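Local coordinates for protein choloylglycine hydrolase (Clostridium perfringens, PDB 2RLC) that hydrolyses the amide bond of glycine- and taurine-conjugated bile salts to release free bile acids, and can also join bile acids to amines, at residues Ile29-Arg34 / Glu312-Lys317; Tyr23-Ser28 / Leu54-Ile59; Asn103-Val108 / Leu141-Ser146. All blocks are in the same frame, centred on the assembly; numbering follows the deposited sequence.

Contact 1 (Ile29-Arg34 / Glu312-Lys317). With SO4 (sulfate ion), chain C.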
# COMPACT_ATOMS: atom_id res chain seq x y z
N ILE A 29 -33.61 -11.06 17.13
CA ILE A 29 -34.37 -10.25 16.19
C ILE A 29 -35.65 -9.84 16.93
O ILE A 29 -36.38 -10.70 17.43
CB ILE A 29 -34.67 -10.99 14.87
CG1 ILE A 29 -33.37 -11.38 14.15
CG2 ILE A 29 -35.51 -10.13 13.94
CD1 ILE A 29 -32.65 -12.60 14.72
N ILE A 30 -35.88 -8.54 17.03
CA ILE A 30 -36.98 -8.01 17.83
C ILE A 30 -38.01 -7.31 16.96
O ILE A 30 -37.68 -6.41 16.19
CB ILE A 30 -36.47 -7.05 18.94
CG1 ILE A 30 -35.46 -7.75 19.86
CG2 ILE A 30 -37.64 -6.47 19.75
CD1 ILE A 30 -34.67 -6.83 20.75
N PHE A 31 -39.26 -7.74 17.09
CA PHE A 31 -40.39 -7.07 16.47
C PHE A 31 -41.20 -6.33 17.54
O PHE A 31 -41.57 -6.91 18.56
CB PHE A 31 -41.28 -8.07 15.72
CG PHE A 31 -42.60 -7.49 15.27
CD1 PHE A 31 -42.68 -6.67 14.16
CD2 PHE A 31 -43.77 -7.76 15.99
CE1 PHE A 31 -43.90 -6.13 13.75
CE2 PHE A 31 -44.99 -7.23 15.60
CZ PHE A 31 -45.06 -6.41 14.48
N ILE A 32 -41.46 -5.05 17.29
CA ILE A 32 -42.33 -4.24 18.15
C ILE A 32 -43.51 -3.74 17.32
O ILE A 32 -43.31 -3.05 16.31
CB ILE A 32 -41.58 -3.04 18.78
CG1 ILE A 32 -40.30 -3.48 19.48
CG2 ILE A 32 -42.50 -2.30 19.76
CD1 ILE A 32 -39.37 -2.34 19.86
N PRO A 33 -44.74 -4.08 17.73
CA PRO A 33 -45.93 -3.62 17.01
C PRO A 33 -46.20 -2.12 17.19
O PRO A 33 -45.53 -1.45 17.98
CB PRO A 33 -47.07 -4.45 17.62
CG PRO A 33 -46.58 -4.81 18.98
CD PRO A 33 -45.09 -4.95 18.88
N ARG A 34 -47.18 -1.61 16.44
CA ARG A 34 -47.63 -0.22 16.54
C ARG A 34 -48.23 0.09 17.90
O ARG A 34 -48.73 -0.81 18.58
CB ARG A 34 -48.68 0.08 15.47
CG ARG A 34 -48.18 0.02 14.04
CD ARG A 34 -49.17 0.68 13.09
NE ARG A 34 -50.29 -0.19 12.75
CZ ARG A 34 -50.44 -0.81 11.58
NH1 ARG A 34 -49.54 -0.68 10.61
NH2 ARG A 34 -51.51 -1.57 11.38
N GLU A 312 -47.98 -7.41 21.73
CA GLU A 312 -46.79 -7.95 22.38
C GLU A 312 -45.54 -7.83 21.51
O GLU A 312 -45.61 -7.97 20.29
CB GLU A 312 -47.02 -9.41 22.75
CG GLU A 312 -46.19 -9.91 23.93
CD GLU A 312 -46.64 -11.28 24.44
OE1 GLU A 312 -47.75 -11.73 24.08
OE2 GLU A 312 -45.88 -11.90 25.21
N ILE A 313 -44.40 -7.56 22.16
CA ILE A 313 -43.10 -7.65 21.51
C ILE A 313 -42.82 -9.11 21.18
O ILE A 313 -43.02 -9.99 22.03
CB ILE A 313 -41.96 -7.09 22.41
CG1 ILE A 313 -42.03 -5.56 22.48
CG2 ILE A 313 -40.58 -7.53 21.90
CD1 ILE A 313 -41.06 -4.92 23.45
N LYS A 314 -42.39 -9.36 19.95
CA LYS A 314 -42.02 -10.70 19.52
C LYS A 314 -40.53 -10.75 19.22
O LYS A 314 -39.98 -9.82 18.62
CB LYS A 314 -42.84 -11.12 18.29
CG LYS A 314 -44.35 -11.18 18.55
CD LYS A 314 -45.12 -11.64 17.32
CE LYS A 314 -45.06 -13.15 17.16
NZ LYS A 314 -45.90 -13.61 16.02
N THR A 315 -39.88 -11.83 19.65
CA THR A 315 -38.45 -12.02 19.37
C THR A 315 -38.20 -13.32 18.62
O THR A 315 -39.00 -14.25 18.68
CB THR A 315 -37.58 -11.97 20.65
OG1 THR A 315 -37.86 -13.11 21.48
CG2 THR A 315 -37.80 -10.68 21.43
N TYR A 316 -37.08 -13.35 17.90
CA TYR A 316 -36.66 -14.53 17.15
C TYR A 316 -35.21 -14.83 17.45
O TYR A 316 -34.38 -13.92 17.50
CB TYR A 316 -36.88 -14.31 15.65
CG TYR A 316 -38.33 -14.05 15.31
CD1 TYR A 316 -39.20 -15.11 15.06
CD2 TYR A 316 -38.84 -12.75 15.27
CE1 TYR A 316 -40.53 -14.89 14.77
CE2 TYR A 316 -40.18 -12.52 14.97
CZ TYR A 316 -41.01 -13.59 14.72
OH TYR A 316 -42.34 -13.40 14.43
N LYS A 317 -34.91 -16.11 17.65
CA LYS A 317 -33.59 -16.53 18.11
C LYS A 317 -32.50 -16.33 17.05
O LYS A 317 -32.64 -16.76 15.90
CB LYS A 317 -33.61 -17.99 18.57
CG LYS A 317 -32.32 -18.44 19.23
CD LYS A 317 -32.35 -19.91 19.58
CE LYS A 317 -31.01 -20.35 20.17
NZ LYS A 317 -31.02 -21.77 20.58
S SO4 C . -49.51 -12.32 16.14
O1 SO4 C . -50.47 -13.13 15.41
O2 SO4 C . -48.78 -13.17 17.09
O3 SO4 C . -48.56 -11.71 15.21
O4 SO4 C . -50.21 -11.27 16.87
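Phe-31 and Lys-314 stand side by side across two antiparallel strands, and the lysine's CB meets the edge of the aromatic ring at CD2, 4.2 Å away. Phe-31 CG lies anti to its own backbone N (chi1 169°), which brings one ring face against Pro-33 N. Lysine suits the exposed partner position: its methylene root borders the phenylalanine while the chain, bent at chi3 (79°), carries NZ away to a salt bridge with Glu-306 and a hydrogen bond (3.1 Å) to O2 of a sulfate probably from the crystallisation liquor. Glu-306 also binds the hydroxyl of Tyr-316, whose CB lies 4.1 Å from Ile-29 CB on the same face of the sheet. Where Ile-30 points, branched Ile-313 divides its contacts: its CG1 runs beside Ile-32 CG1 at 4.0 Å, and its CG2 lies across Ile-30 CG2 at 3.8 Å. Beneath, Ile-29 with Tyr-316 and Phe-31 with Lys-314 each exchange two backbone hydrogen bonds; that from Phe-31 N to Lys-314 O is short (2.7 Å) and nearly straight (170°). Such paired bonds, flanking the non-hydrogen-bonded pair Ile-30 and Thr-315, mark antiparallel beta pairing, here adding a C-terminal strand beside strand 28-32.

Contact 2 (Tyr23-Ser28 / Leu54-Ile59). With CHD (cholic acid), chain D.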
# COMPACT_ATOMS: atom_id res chain seq x y z
N TYR A 23 -17.69 -9.84 21.18
CA TYR A 23 -18.57 -10.37 22.22
C TYR A 23 -20.01 -10.54 21.72
O TYR A 23 -20.36 -10.05 20.65
CB TYR A 23 -18.53 -9.46 23.46
CG TYR A 23 -18.89 -8.02 23.16
CD1 TYR A 23 -20.22 -7.58 23.23
CD2 TYR A 23 -17.91 -7.09 22.82
CE1 TYR A 23 -20.55 -6.26 22.95
CE2 TYR A 23 -18.24 -5.76 22.54
CZ TYR A 23 -19.56 -5.35 22.61
OH TYR A 23 -19.89 -4.05 22.34
N SER A 24 -20.83 -11.23 22.51
CA SER A 24 -22.26 -11.30 22.27
C SER A 24 -22.94 -10.21 23.10
O SER A 24 -22.53 -9.95 24.23
CB SER A 24 -22.81 -12.67 22.69
OG SER A 24 -24.23 -12.68 22.73
N PHE A 25 -23.96 -9.57 22.53
CA PHE A 25 -24.77 -8.63 23.30
C PHE A 25 -26.16 -9.18 23.62
O PHE A 25 -27.13 -8.42 23.74
CB PHE A 25 -24.78 -7.21 22.70
CG PHE A 25 -25.32 -7.12 21.29
CD1 PHE A 25 -24.51 -7.42 20.20
CD2 PHE A 25 -26.61 -6.67 21.05
CE1 PHE A 25 -24.99 -7.31 18.89
CE2 PHE A 25 -27.11 -6.55 19.75
CZ PHE A 25 -26.29 -6.87 18.67
N ASN A 26 -26.25 -10.50 23.77
CA ASN A 26 -27.52 -11.22 23.98
C ASN A 26 -28.56 -10.83 22.93
O ASN A 26 -29.72 -10.56 23.25
CB ASN A 26 -28.06 -11.00 25.40
CG ASN A 26 -27.19 -11.63 26.47
OD1 ASN A 26 -26.42 -12.56 26.20
ND2 ASN A 26 -27.31 -11.13 27.70
N GLN A 27 -28.12 -10.79 21.68
CA GLN A 27 -28.96 -10.29 20.60
C GLN A 27 -30.05 -11.27 20.19
O GLN A 27 -29.90 -12.49 20.30
CB GLN A 27 -28.13 -9.88 19.38
CG GLN A 27 -27.25 -10.97 18.79
CD GLN A 27 -25.82 -10.90 19.28
OE1 GLN A 27 -25.56 -10.78 20.48
NE2 GLN A 27 -24.87 -10.98 18.35
N SER A 28 -31.16 -10.71 19.73
CA SER A 28 -32.23 -11.44 19.08
C SER A 28 -32.85 -10.50 18.06
O SER A 28 -32.61 -9.29 18.09
CB SER A 28 -33.29 -11.89 20.10
OG SER A 28 -33.91 -10.78 20.72
N LEU A 54 -38.85 -3.54 13.32
CA LEU A 54 -38.20 -4.85 13.25
C LEU A 54 -36.70 -4.69 13.05
O LEU A 54 -36.26 -4.00 12.13
CB LEU A 54 -38.79 -5.69 12.11
CG LEU A 54 -38.17 -7.07 11.83
CD1 LEU A 54 -38.44 -8.04 12.98
CD2 LEU A 54 -38.67 -7.65 10.52
N GLY A 55 -35.92 -5.33 13.91
CA GLY A 55 -34.46 -5.28 13.79
C GLY A 55 -33.71 -6.13 14.78
O GLY A 55 -34.31 -6.88 15.56
N MSE A 56 -32.39 -6.03 14.74
CA MSE A 56 -31.53 -6.72 15.69
C MSE A 56 -31.29 -5.83 16.90
O MSE A 56 -30.90 -4.67 16.77
CB MSE A 56 -30.19 -7.09 15.06
CG MSE A 56 -29.33 -8.01 15.92
SE MSE A 56 -29.94 -9.85 15.81
CE MSE A 56 -29.19 -10.30 14.06
N GLY A 57 -31.52 -6.39 18.08
CA GLY A 57 -31.27 -5.67 19.32
C GLY A 57 -31.23 -6.61 20.49
O GLY A 57 -31.08 -7.83 20.33
N THR A 58 -31.38 -6.05 21.69
CA THR A 58 -31.43 -6.84 22.90
C THR A 58 -32.44 -6.24 23.87
O THR A 58 -32.74 -5.05 23.82
CB THR A 58 -30.03 -6.99 23.56
OG1 THR A 58 -30.11 -7.89 24.67
CG2 THR A 58 -29.47 -5.64 24.02
N ILE A 59 -32.98 -7.10 24.73
CA ILE A 59 -33.90 -6.67 25.77
C ILE A 59 -33.11 -6.53 27.07
O ILE A 59 -32.70 -7.52 27.67
CB ILE A 59 -35.11 -7.63 25.90
CG1 ILE A 59 -35.95 -7.61 24.62
CG2 ILE A 59 -35.97 -7.26 27.10
CD1 ILE A 59 -36.95 -8.74 24.52
C1 CHD D . -25.56 -3.62 27.08
C2 CHD D . -24.08 -3.34 27.38
C3 CHD D . -23.92 -2.11 28.27
O3 CHD D . -22.53 -1.81 28.40
C4 CHD D . -24.64 -0.91 27.66
C5 CHD D . -26.10 -1.18 27.24
C6 CHD D . -26.67 0.08 26.57
C7 CHD D . -26.24 0.28 25.11
O7 CHD D . -24.91 0.82 25.08
C8 CHD D . -26.34 -1.00 24.25
C9 CHD D . -25.75 -2.24 24.96
C10 CHD D . -26.29 -2.45 26.40
C11 CHD D . -25.81 -3.50 24.07
C12 CHD D . -25.20 -3.29 22.68
O12 CHD D . -23.77 -3.17 22.80
C13 CHD D . -25.80 -2.07 21.96
C14 CHD D . -25.64 -0.87 22.90
C15 CHD D . -25.90 0.38 22.05
C16 CHD D . -25.48 -0.07 20.63
C17 CHD D . -25.01 -1.53 20.77
C18 CHD D . -27.27 -2.35 21.59
C19 CHD D . -27.77 -2.84 26.40
C20 CHD D . -25.05 -2.30 19.43
C21 CHD D . -24.52 -3.73 19.52
C22 CHD D . -24.32 -1.56 18.30
C23 CHD D . -22.88 -1.18 18.65
O25 CHD D . -20.70 -1.66 17.86
C24 CHD D . -21.91 -1.56 17.56
O26 CHD D . -22.34 -1.76 16.40
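Phe-25 turns the edge of its ring to Thr-58, whose CG2 sits 4.2 Å from CD2, and one face to the bound cholate. The steroid's methyl carbon C21 lies over the middle of that face, 3.7 Å from Phe-25 CE1, in a CH-pi contact, while Thr-58 CG2 touches cholate C19. The opposite ring face rests on Gln-27 CB, so the aromatic plane is held between protein and ligand. Further back, Gln-27 CB and CG cross Met-56, a selenomethionine, with CB 4.0 Å from SE. The glutamine's polar end curls back instead, and OE1 accepts from Phe-25 N at 2.9 Å; Ser-24 OG accepts from Asn-26 N in an ST turn. Asn-26 has positive phi and psi (51°, 46°), a left-handed conformation that asparagine tolerates well. Thr-58 OG1 is close to two carbonyls, Asn-26 O at 3.0 Å and Phe-25 O at 3.2 Å. Ser-28 and Gly-57 exchange a pair of nearly straight backbone bonds that fasten the loop to the strand. Polar groups thus fix the loop internally, whereas Phe-25 and Thr-58 CG2 offer cholate an apolar surface, so this part of the grip probably rests on shape and dispersion.

Contact 3 (Asn103-Val108 / Leu141-Ser146). With CHD (cholic acid), chain D.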
# COMPACT_ATOMS: atom_id res chain seq x y z
N ASN A 103 -31.21 4.90 23.15
CA ASN A 103 -32.57 4.97 22.61
C ASN A 103 -32.68 5.61 21.23
O ASN A 103 -33.75 5.60 20.62
CB ASN A 103 -33.48 5.71 23.60
CG ASN A 103 -34.95 5.34 23.43
OD1 ASN A 103 -35.30 4.16 23.36
ND2 ASN A 103 -35.81 6.35 23.38
N PHE A 104 -31.57 6.16 20.72
CA PHE A 104 -31.61 6.92 19.47
C PHE A 104 -32.16 6.13 18.29
O PHE A 104 -32.99 6.64 17.53
CB PHE A 104 -30.23 7.50 19.11
CG PHE A 104 -30.24 8.37 17.89
CD1 PHE A 104 -30.59 9.72 17.98
CD2 PHE A 104 -29.93 7.85 16.63
CE1 PHE A 104 -30.61 10.53 16.84
CE2 PHE A 104 -29.95 8.65 15.50
CZ PHE A 104 -30.28 9.99 15.60
N LEU A 105 -31.71 4.89 18.14
CA LEU A 105 -32.11 4.06 17.01
C LEU A 105 -33.62 3.81 17.03
O LEU A 105 -34.29 3.99 16.02
CB LEU A 105 -31.33 2.74 17.00
CG LEU A 105 -31.07 2.16 15.61
CD1 LEU A 105 -29.81 1.32 15.62
CD2 LEU A 105 -32.26 1.36 15.08
N LEU A 106 -34.13 3.40 18.19
CA LEU A 106 -35.57 3.19 18.35
C LEU A 106 -36.34 4.50 18.16
O LEU A 106 -37.41 4.50 17.55
CB LEU A 106 -35.89 2.56 19.71
CG LEU A 106 -37.36 2.26 20.02
CD1 LEU A 106 -38.00 1.38 18.95
CD2 LEU A 106 -37.50 1.63 21.39
N TRP A 107 -35.79 5.59 18.68
CA TRP A 107 -36.41 6.92 18.55
C TRP A 107 -36.65 7.29 17.08
O TRP A 107 -37.70 7.83 16.73
CB TRP A 107 -35.56 7.98 19.26
CG TRP A 107 -36.07 9.38 19.09
CD1 TRP A 107 -37.04 10.00 19.84
CD2 TRP A 107 -35.63 10.33 18.12
NE1 TRP A 107 -37.23 11.28 19.38
CE2 TRP A 107 -36.38 11.51 18.33
CE3 TRP A 107 -34.68 10.30 17.09
CZ2 TRP A 107 -36.20 12.66 17.55
CZ3 TRP A 107 -34.51 11.44 16.31
CH2 TRP A 107 -35.26 12.60 16.54
N VAL A 108 -35.67 6.98 16.23
CA VAL A 108 -35.79 7.22 14.78
C VAL A 108 -36.90 6.35 14.17
O VAL A 108 -37.81 6.87 13.50
CB VAL A 108 -34.44 6.97 14.05
CG1 VAL A 108 -34.62 7.04 12.54
CG2 VAL A 108 -33.39 7.96 14.51
N LEU A 141 -21.18 5.87 19.55
CA LEU A 141 -21.91 5.54 18.32
C LEU A 141 -22.08 6.70 17.34
O LEU A 141 -22.09 7.87 17.73
CB LEU A 141 -23.30 4.99 18.66
CG LEU A 141 -23.46 3.69 19.43
CD1 LEU A 141 -24.91 3.51 19.83
CD2 LEU A 141 -22.97 2.50 18.63
N HIS A 142 -22.20 6.33 16.07
CA HIS A 142 -22.79 7.19 15.06
C HIS A 142 -23.76 6.34 14.22
O HIS A 142 -23.70 5.11 14.26
CB HIS A 142 -21.73 7.93 14.22
CG HIS A 142 -20.90 7.05 13.33
ND1 HIS A 142 -20.69 5.71 13.57
CD2 HIS A 142 -20.19 7.35 12.21
CE1 HIS A 142 -19.91 5.22 12.63
NE2 HIS A 142 -19.59 6.19 11.80
N TRP A 143 -24.67 7.00 13.51
CA TRP A 143 -25.77 6.30 12.87
C TRP A 143 -25.88 6.58 11.38
O TRP A 143 -25.59 7.69 10.93
CB TRP A 143 -27.10 6.64 13.55
CG TRP A 143 -27.17 6.22 14.99
CD1 TRP A 143 -27.73 5.08 15.48
CD2 TRP A 143 -26.68 6.95 16.12
NE1 TRP A 143 -27.60 5.04 16.85
CE2 TRP A 143 -26.97 6.18 17.27
CE3 TRP A 143 -26.03 8.18 16.27
CZ2 TRP A 143 -26.62 6.60 18.56
CZ3 TRP A 143 -25.68 8.60 17.56
CH2 TRP A 143 -25.98 7.80 18.68
N MSE A 144 -26.30 5.57 10.64
CA MSE A 144 -26.68 5.74 9.24
C MSE A 144 -28.17 5.48 9.12
O MSE A 144 -28.68 4.48 9.63
CB MSE A 144 -25.88 4.80 8.33
CG MSE A 144 -26.13 5.04 6.85
SE MSE A 144 -24.89 4.03 5.75
CE MSE A 144 -25.81 4.18 4.04
N ILE A 145 -28.86 6.40 8.45
CA ILE A 145 -30.30 6.30 8.27
C ILE A 145 -30.60 6.34 6.77
O ILE A 145 -29.99 7.12 6.03
CB ILE A 145 -31.05 7.45 9.01
CG1 ILE A 145 -30.68 7.46 10.50
CG2 ILE A 145 -32.56 7.32 8.83
CD1 ILE A 145 -31.03 8.74 11.23
N SER A 146 -31.51 5.48 6.33
CA SER A 146 -31.80 5.31 4.91
C SER A 146 -33.26 4.91 4.71
O SER A 146 -33.84 4.25 5.57
CB SER A 146 -30.87 4.26 4.30
OG SER A 146 -30.81 4.36 2.89
C1 CHD D . -25.56 -3.62 27.08
C2 CHD D . -24.08 -3.34 27.38
C3 CHD D . -23.92 -2.11 28.27
O3 CHD D . -22.53 -1.81 28.40
C4 CHD D . -24.64 -0.91 27.66
C5 CHD D . -26.10 -1.18 27.24
C6 CHD D . -26.67 0.08 26.57
C7 CHD D . -26.24 0.28 25.11
O7 CHD D . -24.91 0.82 25.08
C8 CHD D . -26.34 -1.00 24.25
C9 CHD D . -25.75 -2.24 24.96
C10 CHD D . -26.29 -2.45 26.40
C11 CHD D . -25.81 -3.50 24.07
C12 CHD D . -25.20 -3.29 22.68
O12 CHD D . -23.77 -3.17 22.80
C13 CHD D . -25.80 -2.07 21.96
C14 CHD D . -25.64 -0.87 22.90
C15 CHD D . -25.90 0.38 22.05
C16 CHD D . -25.48 -0.07 20.63
C17 CHD D . -25.01 -1.53 20.77
C18 CHD D . -27.27 -2.35 21.59
C19 CHD D . -27.77 -2.84 26.40
C20 CHD D . -25.05 -2.30 19.43
C21 CHD D . -24.52 -3.73 19.52
C22 CHD D . -24.32 -1.56 18.30
C23 CHD D . -22.88 -1.18 18.65
O25 CHD D . -20.70 -1.66 17.86
C24 CHD D . -21.91 -1.56 17.56
O26 CHD D . -22.34 -1.76 16.40
O HOH W 1 -29.10 3.99 19.55
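Phe-104 leans from the first turn of its helix onto the indole of Trp-143. Its CB already touches the six-membered ring, 3.8 Å from Trp-143 CZ2, and CG follows at 4.0 Å from Trp-143 CE2. With CG anti to the backbone N (chi1 -176°), the ring is carried out over the tryptophan, and CD2 settles above the centre of one indole face, 3.4 Å from Trp-143 CD2. Farther along, CE2 passes Trp-143 CG and reaches toward Ile-145 CD1, 4.4 Å away. The planes of the Phe-104 ring and the six-membered ring of Trp-143 are inclined at 43°, an oblique pairing. One turn on, Val-108 lays CG2 over a face of the Phe-104 ring and meets Ile-145 CD1 tip to tip at 4.1 Å; short branched side chains suit this buried apolar spot between helix and strand, where Val-118 of helix 115-122 also packs. The opposite indole face of Trp-143 is backed by Leu-141 CB, and the branched end of Leu-141 touches cholate, CD2 lying 3.7 Å from C23 of the cholate side chain. At the indole edge a buried polar group needs a partner: a water accepts from both Trp-143 NE1 and Leu-105 N, whose position in the first helical turn leaves it without the usual i-4 acceptor, while Leu-105 CD1 borders Trp-143 CD1. The segment axes run 21° apart, close to parallel, as in the helix-on-sheet packing of the αββα Ntn-hydrolase fold, here directly beside the bile acid pocket.

Following the chain from its N terminus, contact 2 closes first, folding the loop after strand 13-21 onto strand 53-60. Contact 1 opens inside the span closed by contact 2 and closes only near the C terminus, so the two cross. Contact 3, a closure far shorter than contact 1, joins helix 104-111 to strand 141-146; it begins after contact 2 has ended and nests wholly within contact 1. Strand 28-32 joins the first two contacts, lying between strands 53-60 and 314-317, with Ile-30 N 2.7 Å from Gly-55 O in a probable hydrogen bond. Ile-32 packs against Leu-106, linking contact 1 to the helix. Contacts 2 and 3 do not touch, yet both reach the same cholate.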